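Local coordinates for protein Tetur07g02040 (PDB 6BDJ) that binds ferric iron and probably cleaves catechol-type aromatic rings by intradiol insertion of both atoms of molecular oxygen, at residues L65-N70 and S204-D209. Sequence-based numbering, arbitrary orientation.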
ATOM      1  N   LEU A  65       0.371   7.175 -10.516  1.00 79.50           N
ATOM      2  CA  LEU A  65       0.311   5.726 -10.547  1.00 77.76           C
ATOM      3  C   LEU A  65      -1.104   5.300 -10.245  1.00 72.05           C
ATOM      4  O   LEU A  65      -1.644   5.680  -9.221  1.00 68.74           O
ATOM      5  CB  LEU A  65       1.223   5.144  -9.482  1.00 78.59           C
ATOM      6  CG  LEU A  65       1.169   3.643  -9.185  1.00 77.69           C
ATOM      7  CD1 LEU A  65       1.367   2.809 -10.440  1.00 80.97           C
ATOM      8  CD2 LEU A  65       2.252   3.278  -8.169  1.00 78.00           C
ATOM      9  N   ASN A  66      -1.697   4.518 -11.136  1.00 71.70           N
ATOM     10  CA  ASN A  66      -2.964   3.840 -10.881  1.00 69.95           C
ATOM     11  C   ASN A  66      -2.715   2.429 -10.366  1.00 67.08           C
ATOM     12  O   ASN A  66      -2.100   1.602 -11.049  1.00 68.44           O
ATOM     13  CB  ASN A  66      -3.798   3.760 -12.155  1.00 73.61           C
ATOM     14  CG  ASN A  66      -4.301   5.117 -12.616  1.00 74.53           C
ATOM     15  OD1 ASN A  66      -4.412   6.064 -11.843  1.00 72.97           O
ATOM     16  ND2 ASN A  66      -4.610   5.214 -13.898  1.00 77.32           N
ATOM     17  N   VAL A  67      -3.223   2.152  -9.176  1.00 64.07           N
ATOM     18  CA  VAL A  67      -3.038   0.878  -8.510  1.00 63.76           C
ATOM     19  C   VAL A  67      -4.347   0.098  -8.592  1.00 66.29           C
ATOM     20  O   VAL A  67      -5.343   0.517  -8.018  1.00 65.76           O
ATOM     21  CB  VAL A  67      -2.646   1.110  -7.034  1.00 60.58           C
ATOM     22  CG1 VAL A  67      -2.675  -0.194  -6.232  1.00 59.64           C
ATOM     23  CG2 VAL A  67      -1.263   1.742  -6.933  1.00 59.47           C
ATOM     24  N   THR A  68      -4.339  -1.026  -9.311  1.00 70.40           N
ATOM     25  CA  THR A  68      -5.501  -1.902  -9.399  1.00 72.62           C
ATOM     26  C   THR A  68      -5.156  -3.167  -8.633  1.00 74.01           C
ATOM     27  O   THR A  68      -4.127  -3.795  -8.894  1.00 73.26           O
ATOM     28  CB  THR A  68      -5.845  -2.235 -10.862  1.00 78.07           C
ATOM     29  OG1 THR A  68      -6.177  -1.025 -11.556  1.00 78.19           O
ATOM     30  CG2 THR A  68      -7.024  -3.207 -10.973  1.00 80.23           C
ATOM     31  N   LEU A  69      -5.995  -3.503  -7.653  1.00 73.53           N
ATOM     32  CA  LEU A  69      -5.862  -4.732  -6.883  1.00 72.94           C
ATOM     33  C   LEU A  69      -7.036  -5.633  -7.181  1.00 74.19           C
ATOM     34  O   LEU A  69      -8.177  -5.177  -7.122  1.00 74.94           O
ATOM     35  CB  LEU A  69      -5.865  -4.445  -5.390  1.00 72.46           C
ATOM     36  CG  LEU A  69      -4.844  -3.449  -4.847  1.00 72.68           C
ATOM     37  CD1 LEU A  69      -4.738  -3.615  -3.343  1.00 72.47           C
ATOM     38  CD2 LEU A  69      -3.470  -3.640  -5.450  1.00 75.08           C
ATOM     39  N   ASN A  70      -6.757  -6.902  -7.483  1.00 74.44           N
ATOM     40  CA  ASN A  70      -7.792  -7.899  -7.764  1.00 75.77           C
ATOM     41  C   ASN A  70      -7.758  -8.933  -6.637  1.00 73.63           C
ATOM     42  O   ASN A  70      -6.732  -9.575  -6.421  1.00 71.21           O
ATOM     43  CB  ASN A  70      -7.550  -8.536  -9.133  1.00 79.14           C
ATOM     44  CG  ASN A  70      -7.577  -7.510 -10.269  1.00 81.56           C
ATOM     45  OD1 ASN A  70      -8.587  -6.821 -10.498  1.00 83.27           O
ATOM     46  ND2 ASN A  70      -6.460  -7.398 -10.986  1.00 81.89           N
ATOM     47  N   SER A 204       4.838 -10.058  -3.587  1.00 66.02           N
ATOM     48  CA  SER A 204       4.001  -8.911  -3.289  1.00 64.86           C
ATOM     49  C   SER A 204       4.506  -7.664  -4.044  1.00 65.17           C
ATOM     50  O   SER A 204       4.338  -6.509  -3.584  1.00 62.24           O
ATOM     51  CB  SER A 204       3.992  -8.734  -1.764  1.00 63.05           C
ATOM     52  OG  SER A 204       3.059  -7.750  -1.365  1.00 64.93           O
ATOM     53  N   ILE A 205       5.104  -7.909  -5.210  1.00 67.59           N
ATOM     54  CA  ILE A 205       5.585  -6.856  -6.093  1.00 68.96           C
ATOM     55  C   ILE A 205       4.495  -6.524  -7.079  1.00 69.84           C
ATOM     56  O   ILE A 205       3.965  -7.410  -7.714  1.00 69.52           O
ATOM     57  CB  ILE A 205       6.817  -7.296  -6.881  1.00 72.76           C
ATOM     58  CG1 ILE A 205       7.998  -7.465  -5.922  1.00 73.46           C
ATOM     59  CG2 ILE A 205       7.168  -6.273  -7.953  1.00 75.22           C
ATOM     60  CD1 ILE A 205       9.114  -8.335  -6.443  1.00 75.83           C
ATOM     61  N   ILE A 206       4.175  -5.235  -7.209  1.00 72.29           N
ATOM     62  CA  ILE A 206       3.185  -4.791  -8.193  1.00 72.16           C
ATOM     63  C   ILE A 206       3.748  -4.830  -9.612  1.00 75.44           C
ATOM     64  O   ILE A 206       4.890  -4.463  -9.860  1.00 73.89           O
ATOM     65  CB  ILE A 206       2.533  -3.419  -7.864  1.00 71.66           C
ATOM     66  CG1 ILE A 206       1.391  -3.114  -8.852  1.00 73.53           C
ATOM     67  CG2 ILE A 206       3.538  -2.276  -7.850  1.00 71.19           C
ATOM     68  CD1 ILE A 206       0.343  -2.177  -8.288  1.00 72.34           C
ATOM     69  N   ASN A 207       2.902  -5.295 -10.515  1.00 80.10           N
ATOM     70  CA  ASN A 207       3.229  -5.445 -11.917  1.00 87.63           C
ATOM     71  C   ASN A 207       2.840  -4.185 -12.675  1.00 91.87           C
ATOM     72  O   ASN A 207       1.645  -3.877 -12.829  1.00 91.75           O
ATOM     73  CB  ASN A 207       2.470  -6.642 -12.477  1.00 89.55           C
ATOM     74  CG  ASN A 207       2.924  -7.015 -13.851  1.00 94.76           C
ATOM     75  OD1 ASN A 207       2.342  -6.586 -14.849  1.00 96.50           O
ATOM     76  ND2 ASN A 207       3.979  -7.818 -13.920  1.00 96.15           N
ATOM     77  N   ILE A 208       3.844  -3.453 -13.138  1.00 99.05           N
ATOM     78  CA  ILE A 208       3.609  -2.214 -13.906  1.00105.15           C
ATOM     79  C   ILE A 208       3.668  -2.458 -15.397  1.00110.29           C
ATOM     80  O   ILE A 208       4.687  -2.907 -15.902  1.00112.02           O
ATOM     81  CB  ILE A 208       4.658  -1.131 -13.584  1.00107.88           C
ATOM     82  CG1 ILE A 208       4.676  -0.834 -12.079  1.00104.86           C
ATOM     83  CG2 ILE A 208       4.393   0.147 -14.385  1.00110.59           C
ATOM     84  CD1 ILE A 208       3.316  -0.587 -11.443  1.00102.23           C
ATOM     85  N   ASP A 209       2.592  -2.113 -16.089  1.00113.81           N
ATOM     86  CA  ASP A 209       2.556  -2.175 -17.555  1.00122.52           C
ATOM     87  C   ASP A 209       3.601  -1.193 -18.124  1.00126.05           C
ATOM     88  O   ASP A 209       3.472   0.005 -17.906  1.00124.53           O
ATOM     89  CB  ASP A 209       1.153  -1.823 -18.067  1.00123.45           C
ATOM     90  CG  ASP A 209       0.078  -2.769 -17.559  1.00123.97           C
ATOM     91  OD1 ASP A 209       0.323  -3.996 -17.568  1.00129.85           O
ATOM     92  OD2 ASP A 209      -1.009  -2.285 -17.156  1.00121.11           O
TER
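I206 meets V67 because CG1 of I206 stands opposite the backbone N (chi1 -173°) and chi2 keeps its chain nearly extended. This sends CD1 out toward the strand 64-73. On V67, the branch turned away from its own N is CG1 (chi1 170°), and it meets I206 CD1 at 4.2 Å. The second pair lies two residues back from V67 and two on from I206. L65 touches I208 through a single methyl on each side, CD1 to CD1 at 4.0 Å, and the two side chains cross at about a right angle. Both contacts are purely apolar. The segments are not hydrogen-bonded neighbours: the nearest CA atoms, of V67 and I206, are 8.4 Å apart. In sheet order, strand 218-226 lies between them. The strands belong to the beta-sandwich core typical of intradiol dioxygenases. N66 and T68 bond to strand 218-226 through their backbones, while L65 and V67 bond to strand 130-136. I206 also packs on I164 and F166 of strand 157-166, and L65 joins it on F166. The side chain of I206 is about 9 Å from that of H147, an iron ligand.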